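Local structure of probable porin (Pseudomonas aeruginosa, 2Y0H) at residues A[356-368]-A[377-389]. The protein probably acts as a porin of the OprD family, forming a beta-barrel channel through the outer membrane for the passage of solutes. Numbering follows the deposited sequence.
Sequences PLKSVALKWRNIT and LDENRFIVNYTLK. With C8E ((hydroxyethyloxy)tri(ethyloxy)octane), chain I.
Arg365 and Arg381 lie side by side on the last hairpin of an 18-stranded OprD-family barrel, where strand 361-371 runs antiparallel to the closing strand 376-389. The rungs are regular: Ala361, Lys363, Arg365 and Ile367 form hydrogen-bonded pairs with Asn385, Ile383, Arg381 and Glu379. In the Arg365–Arg381 pair, Arg365 N reaches Arg381 O at 3.0 Å and Arg381 N returns a bond to Arg365 O.

The Arg365 side chain leaves the sheet with Lys363 and Ile367, on the face that probably looks into the barrel; CG and CD pass CD1 of Ile383, and a bend at chi3 (66°) turns the guanidinium nearly perpendicular to that of Arg381, the planes 89° apart. At the tip, Arg365 NH1 comes within 3.9 Å of Arg381 NH1. One water, lying in both guanidinium planes, accepts from both NH1 atoms, and Asp347 on the preceding strand takes Arg365 NH2 in a salt bridge, which probably eases the like-charge approach. Arg381, extended from CG to NE, is held from its own strand: its NE meets Glu379 OE2 at 2.6 Å in a salt bridge, nearly straight at the hydrogen (167°) but coming from above the carboxylate plane. Ile367 CD1 lies over one face of the Arg381 guanidinium, toward its rim.

On the other face, the part bearing Leu362, Val384, Phe382 and Trp364 is largely apolar, consistent with a lipid-facing wall, and a bound detergent molecule sits near Leu362. Leu362 CD2 lies beside Val384 CG2, while Leu362 CB approaches CZ of Phe382. From Asn366 and Asn380 to Thr368 and Asp378 this face turns polar; the indole and the Asn380 amide are nearly parallel, and Trp364 NE1 makes a weak hydrogen bond to Asn380 OD1 at the ring edge. Near the type II turn at Leu357 to Val360, C11 of a second detergent lies over one face of the Tyr386 ring, while Ser359 OG stands at its edge, 3.1 Å from Tyr386 CE1.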
loop_
_atom_site.group_PDB
_atom_site.type_symbol
_atom_site.label_atom_id
_atom_site.label_comp_id
_atom_site.label_asym_id
_atom_site.label_seq_id
_atom_site.Cartn_x
_atom_site.Cartn_y
_atom_site.Cartn_z
ATOM N N PRO A 356 19.247 8.006 23.406
ATOM C CA PRO A 356 18.337 9.138 23.202
ATOM C C PRO A 356 17.461 9.012 21.946
ATOM O O PRO A 356 16.412 9.634 21.902
ATOM C CB PRO A 356 19.297 10.323 23.057
ATOM C CG PRO A 356 20.588 9.719 22.649
ATOM C CD PRO A 356 20.658 8.429 23.374
ATOM N N LEU A 357 17.890 8.236 20.952
ATOM C CA LEU A 357 17.112 8.062 19.726
ATOM C C LEU A 357 16.461 6.683 19.672
ATOM O O LEU A 357 16.097 6.194 18.600
ATOM C CB LEU A 357 18.004 8.296 18.502
ATOM C CG LEU A 357 18.572 9.726 18.437
ATOM C CD1 LEU A 357 19.451 9.933 17.211
ATOM C CD2 LEU A 357 17.436 10.751 18.497
ATOM N N LYS A 358 16.338 6.049 20.837
ATOM C CA LYS A 358 15.664 4.755 20.945
ATOM C C LYS A 358 14.307 4.771 20.244
ATOM O O LYS A 358 13.493 5.671 20.467
ATOM C CB LYS A 358 15.488 4.365 22.422
ATOM C CG LYS A 358 14.661 3.104 22.664
ATOM C CD LYS A 358 14.755 2.675 24.137
ATOM C CE LYS A 358 14.213 1.264 24.349
ATOM N NZ LYS A 358 12.728 1.263 24.433
ATOM N N SER A 359 14.084 3.754 19.413
ATOM C CA SER A 359 12.853 3.554 18.637
ATOM C C SER A 359 12.811 4.375 17.353
ATOM O O SER A 359 11.883 4.224 16.564
ATOM C CB SER A 359 11.575 3.792 19.458
ATOM O OG SER A 359 11.200 5.172 19.422
ATOM N N VAL A 360 13.793 5.254 17.149
ATOM C CA VAL A 360 13.946 5.896 15.841
ATOM C C VAL A 360 14.313 4.844 14.794
ATOM O O VAL A 360 15.222 4.044 15.006
ATOM C CB VAL A 360 15.035 6.987 15.849
ATOM C CG1 VAL A 360 15.367 7.424 14.426
ATOM C CG2 VAL A 360 14.591 8.169 16.693
ATOM N N ALA A 361 13.608 4.845 13.669
ATOM C CA ALA A 361 13.851 3.880 12.610
ATOM C C ALA A 361 14.563 4.508 11.424
ATOM O O ALA A 361 14.170 5.574 10.938
ATOM C CB ALA A 361 12.516 3.251 12.151
ATOM N N LEU A 362 15.600 3.835 10.940
ATOM C CA LEU A 362 16.336 4.308 9.772
ATOM C C LEU A 362 16.124 3.333 8.636
ATOM O O LEU A 362 16.072 2.121 8.857
ATOM C CB LEU A 362 17.845 4.423 10.073
ATOM C CG LEU A 362 18.261 5.045 11.416
ATOM C CD1 LEU A 362 19.780 4.982 11.637
ATOM C CD2 LEU A 362 17.744 6.465 11.523
ATOM N N LYS A 363 16.008 3.851 7.418
ATOM C CA LYS A 363 15.945 2.983 6.245
ATOM C C LYS A 363 16.789 3.520 5.098
ATOM O O LYS A 363 16.600 4.649 4.653
ATOM C CB LYS A 363 14.496 2.770 5.777
ATOM C CG LYS A 363 14.373 1.728 4.655
ATOM C CD LYS A 363 12.966 1.661 4.059
ATOM C CE LYS A 363 12.003 0.914 4.943
ATOM N NZ LYS A 363 12.345 -0.535 5.024
ATOM N N TRP A 364 17.733 2.712 4.632
ATOM C CA TRP A 364 18.442 3.014 3.398
ATOM C C TRP A 364 17.915 2.096 2.306
ATOM O O TRP A 364 17.909 0.879 2.477
ATOM C CB TRP A 364 19.953 2.818 3.548
ATOM C CG TRP A 364 20.674 2.853 2.220
ATOM C CD1 TRP A 364 20.861 3.944 1.416
ATOM C CD2 TRP A 364 21.289 1.742 1.534
ATOM N NE1 TRP A 364 21.552 3.585 0.278
ATOM C CE2 TRP A 364 21.827 2.241 0.326
ATOM C CE3 TRP A 364 21.436 0.378 1.826
ATOM C CZ2 TRP A 364 22.507 1.427 -0.586
ATOM C CZ3 TRP A 364 22.107 -0.433 0.915
ATOM C CH2 TRP A 364 22.631 0.095 -0.276
ATOM N N ARG A 365 17.474 2.688 1.197
ATOM C CA ARG A 365 16.932 1.934 0.072
ATOM C C ARG A 365 17.735 2.220 -1.187
ATOM O O ARG A 365 17.910 3.381 -1.562
ATOM C CB ARG A 365 15.480 2.327 -0.207
ATOM C CG ARG A 365 14.586 2.496 1.010
ATOM C CD ARG A 365 13.108 2.450 0.608
ATOM N NE ARG A 365 12.727 1.133 0.098
ATOM C CZ ARG A 365 11.513 0.816 -0.339
ATOM N NH1 ARG A 365 10.544 1.721 -0.349
ATOM N NH2 ARG A 365 11.272 -0.410 -0.777
ATOM N N ASN A 366 18.201 1.162 -1.844
ATOM C CA ASN A 366 18.852 1.289 -3.139
ATOM C C ASN A 366 17.931 0.757 -4.221
ATOM O O ASN A 366 17.427 -0.370 -4.135
ATOM C CB ASN A 366 20.200 0.556 -3.158
ATOM C CG ASN A 366 20.972 0.767 -4.465
ATOM O OD1 ASN A 366 20.683 1.683 -5.239
ATOM N ND2 ASN A 366 21.966 -0.086 -4.708
ATOM N N ILE A 367 17.705 1.572 -5.242
ATOM C CA ILE A 367 16.801 1.203 -6.319
ATOM C C ILE A 367 17.508 1.188 -7.671
ATOM O O ILE A 367 18.072 2.186 -8.101
ATOM C CB ILE A 367 15.606 2.161 -6.378
ATOM C CG1 ILE A 367 14.843 2.117 -5.060
ATOM C CG2 ILE A 367 14.680 1.804 -7.520
ATOM C CD1 ILE A 367 13.669 3.037 -5.016
ATOM N N THR A 368 17.481 0.046 -8.342
ATOM C CA THR A 368 18.041 -0.031 -9.685
ATOM C C THR A 368 16.974 -0.566 -10.627
ATOM O O THR A 368 16.358 -1.602 -10.354
ATOM C CB THR A 368 19.306 -0.917 -9.747
ATOM O OG1 THR A 368 20.241 -0.491 -8.750
ATOM C CG2 THR A 368 19.965 -0.808 -11.116
ATOM N N LEU A 377 16.651 3.921 -14.218
ATOM C CA LEU A 377 16.686 4.661 -12.963
ATOM C C LEU A 377 17.662 4.069 -11.957
ATOM O O LEU A 377 17.711 2.856 -11.749
ATOM C CB LEU A 377 15.293 4.719 -12.318
ATOM C CG LEU A 377 15.238 5.463 -10.973
ATOM C CD1 LEU A 377 15.376 6.963 -11.186
ATOM C CD2 LEU A 377 13.963 5.141 -10.203
ATOM N N ASP A 378 18.427 4.947 -11.327
ATOM C CA ASP A 378 19.178 4.596 -10.141
ATOM C C ASP A 378 18.782 5.607 -9.105
ATOM O O ASP A 378 18.633 6.786 -9.407
ATOM C CB ASP A 378 20.674 4.669 -10.389
ATOM C CG ASP A 378 21.145 3.620 -11.355
ATOM O OD1 ASP A 378 21.390 2.483 -10.919
ATOM O OD2 ASP A 378 21.249 3.929 -12.554
ATOM N N GLU A 379 18.592 5.136 -7.884
ATOM C CA GLU A 379 18.076 5.984 -6.840
ATOM C C GLU A 379 18.461 5.437 -5.481
ATOM O O GLU A 379 18.462 4.219 -5.250
ATOM C CB GLU A 379 16.551 6.118 -6.946
ATOM C CG GLU A 379 15.923 6.771 -5.726
ATOM C CD GLU A 379 14.486 7.188 -5.946
ATOM O OE1 GLU A 379 14.004 7.130 -7.101
ATOM O OE2 GLU A 379 13.838 7.583 -4.953
ATOM N N ASN A 380 18.810 6.355 -4.592
ATOM C CA ASN A 380 19.017 6.015 -3.208
ATOM C C ASN A 380 18.101 6.869 -2.360
ATOM O O ASN A 380 17.912 8.051 -2.634
ATOM C CB ASN A 380 20.483 6.202 -2.833
ATOM C CG ASN A 380 21.385 5.191 -3.526
ATOM O OD1 ASN A 380 21.649 4.110 -2.996
ATOM N ND2 ASN A 380 21.828 5.522 -4.731
ATOM N N ARG A 381 17.494 6.261 -1.352
ATOM C CA ARG A 381 16.678 7.020 -0.426
ATOM C C ARG A 381 17.199 6.782 0.965
ATOM O O ARG A 381 17.724 5.712 1.262
ATOM C CB ARG A 381 15.222 6.574 -0.477
ATOM C CG ARG A 381 14.613 6.572 -1.851
ATOM C CD ARG A 381 13.134 6.220 -1.788
ATOM N NE ARG A 381 12.581 6.153 -3.128
ATOM C CZ ARG A 381 11.428 5.579 -3.435
ATOM N NH1 ARG A 381 10.690 5.015 -2.485
ATOM N NH2 ARG A 381 11.017 5.568 -4.698
ATOM N N PHE A 382 17.049 7.781 1.820
ATOM C CA PHE A 382 17.286 7.583 3.233
ATOM C C PHE A 382 16.125 8.198 3.981
ATOM O O PHE A 382 15.810 9.385 3.807
ATOM C CB PHE A 382 18.625 8.178 3.677
ATOM C CG PHE A 382 18.983 7.837 5.089
ATOM C CD1 PHE A 382 19.466 6.578 5.403
ATOM C CD2 PHE A 382 18.824 8.767 6.106
ATOM C CE1 PHE A 382 19.791 6.254 6.707
ATOM C CE2 PHE A 382 19.156 8.453 7.411
ATOM C CZ PHE A 382 19.635 7.195 7.712
ATOM N N ILE A 383 15.464 7.371 4.782
ATOM C CA ILE A 383 14.246 7.758 5.466
ATOM C C ILE A 383 14.416 7.537 6.955
ATOM O O ILE A 383 14.876 6.473 7.377
ATOM C CB ILE A 383 13.044 6.923 4.981
ATOM C CG1 ILE A 383 12.853 7.076 3.473
ATOM C CG2 ILE A 383 11.777 7.303 5.717
ATOM C CD1 ILE A 383 13.294 5.860 2.691
ATOM N N VAL A 384 14.059 8.546 7.744
ATOM C CA VAL A 384 14.059 8.430 9.197
ATOM C C VAL A 384 12.638 8.591 9.712
ATOM O O VAL A 384 11.990 9.612 9.469
ATOM C CB VAL A 384 14.977 9.482 9.860
ATOM C CG1 VAL A 384 14.924 9.375 11.392
ATOM C CG2 VAL A 384 16.410 9.321 9.367
ATOM N N ASN A 385 12.154 7.581 10.417
ATOM C CA ASN A 385 10.816 7.624 10.978
ATOM C C ASN A 385 10.865 7.684 12.490
ATOM O O ASN A 385 11.690 7.019 13.119
ATOM C CB ASN A 385 10.018 6.384 10.560
ATOM C CG ASN A 385 9.489 6.482 9.147
ATOM O OD1 ASN A 385 8.587 7.264 8.865
ATOM N ND2 ASN A 385 10.041 5.681 8.254
ATOM N N TYR A 386 9.966 8.460 13.081
ATOM C CA TYR A 386 9.826 8.438 14.518
ATOM C C TYR A 386 8.445 8.872 14.961
ATOM O O TYR A 386 7.873 9.822 14.425
ATOM C CB TYR A 386 10.883 9.320 15.190
ATOM C CG TYR A 386 10.720 9.346 16.685
ATOM C CD1 TYR A 386 11.018 8.223 17.451
ATOM C CD2 TYR A 386 10.258 10.483 17.332
ATOM C CE1 TYR A 386 10.862 8.237 18.821
ATOM C CE2 TYR A 386 10.098 10.506 18.704
ATOM C CZ TYR A 386 10.402 9.379 19.443
ATOM O OH TYR A 386 10.235 9.395 20.805
ATOM N N THR A 387 7.915 8.175 15.954
ATOM C CA THR A 387 6.629 8.542 16.521
ATOM C C THR A 387 6.783 9.031 17.958
ATOM O O THR A 387 7.231 8.297 18.839
ATOM C CB THR A 387 5.634 7.377 16.446
ATOM O OG1 THR A 387 5.317 7.121 15.067
ATOM C CG2 THR A 387 4.355 7.705 17.234
ATOM N N LEU A 388 6.421 10.287 18.171
ATOM C CA LEU A 388 6.436 10.896 19.493
ATOM C C LEU A 388 5.065 10.767 20.143
ATOM O O LEU A 388 4.056 11.125 19.527
ATOM C CB LEU A 388 6.771 12.371 19.344
ATOM C CG LEU A 388 6.892 13.212 20.607
ATOM C CD1 LEU A 388 8.281 13.009 21.227
ATOM C CD2 LEU A 388 6.654 14.674 20.273
ATOM N N LYS A 389 5.014 10.261 21.372
ATOM C CA LYS A 389 3.744 10.183 22.093
ATOM C C LYS A 389 3.492 11.483 22.840
ATOM O O LYS A 389 4.264 11.855 23.716
ATOM C CB LYS A 389 3.702 8.995 23.064
ATOM C CG LYS A 389 2.400 8.943 23.874
ATOM C CD LYS A 389 2.175 7.616 24.599
ATOM C CE LYS A 389 2.792 7.611 25.994
ATOM N NZ LYS A 389 2.368 6.414 26.781
HETATM O O9 C8E I . 13.576 12.403 17.576
HETATM C C10 C8E I . 12.966 12.284 18.847
HETATM C C11 C8E I . 13.807 11.411 19.771
HETATM O O12 C8E I . 13.138 11.246 21.009
HETATM C C13 C8E I . 12.981 9.880 21.347
HETATM C C14 C8E I . 13.392 9.625 22.795
HETATM O O15 C8E I . 13.937 8.326 22.894
HETATM O O HOH W 1 9.089 5.643 16.510
HETATM O O HOH W 2 10.176 4.627 0.245
HETATM O O HOH W 3 21.511 2.258 -8.116
#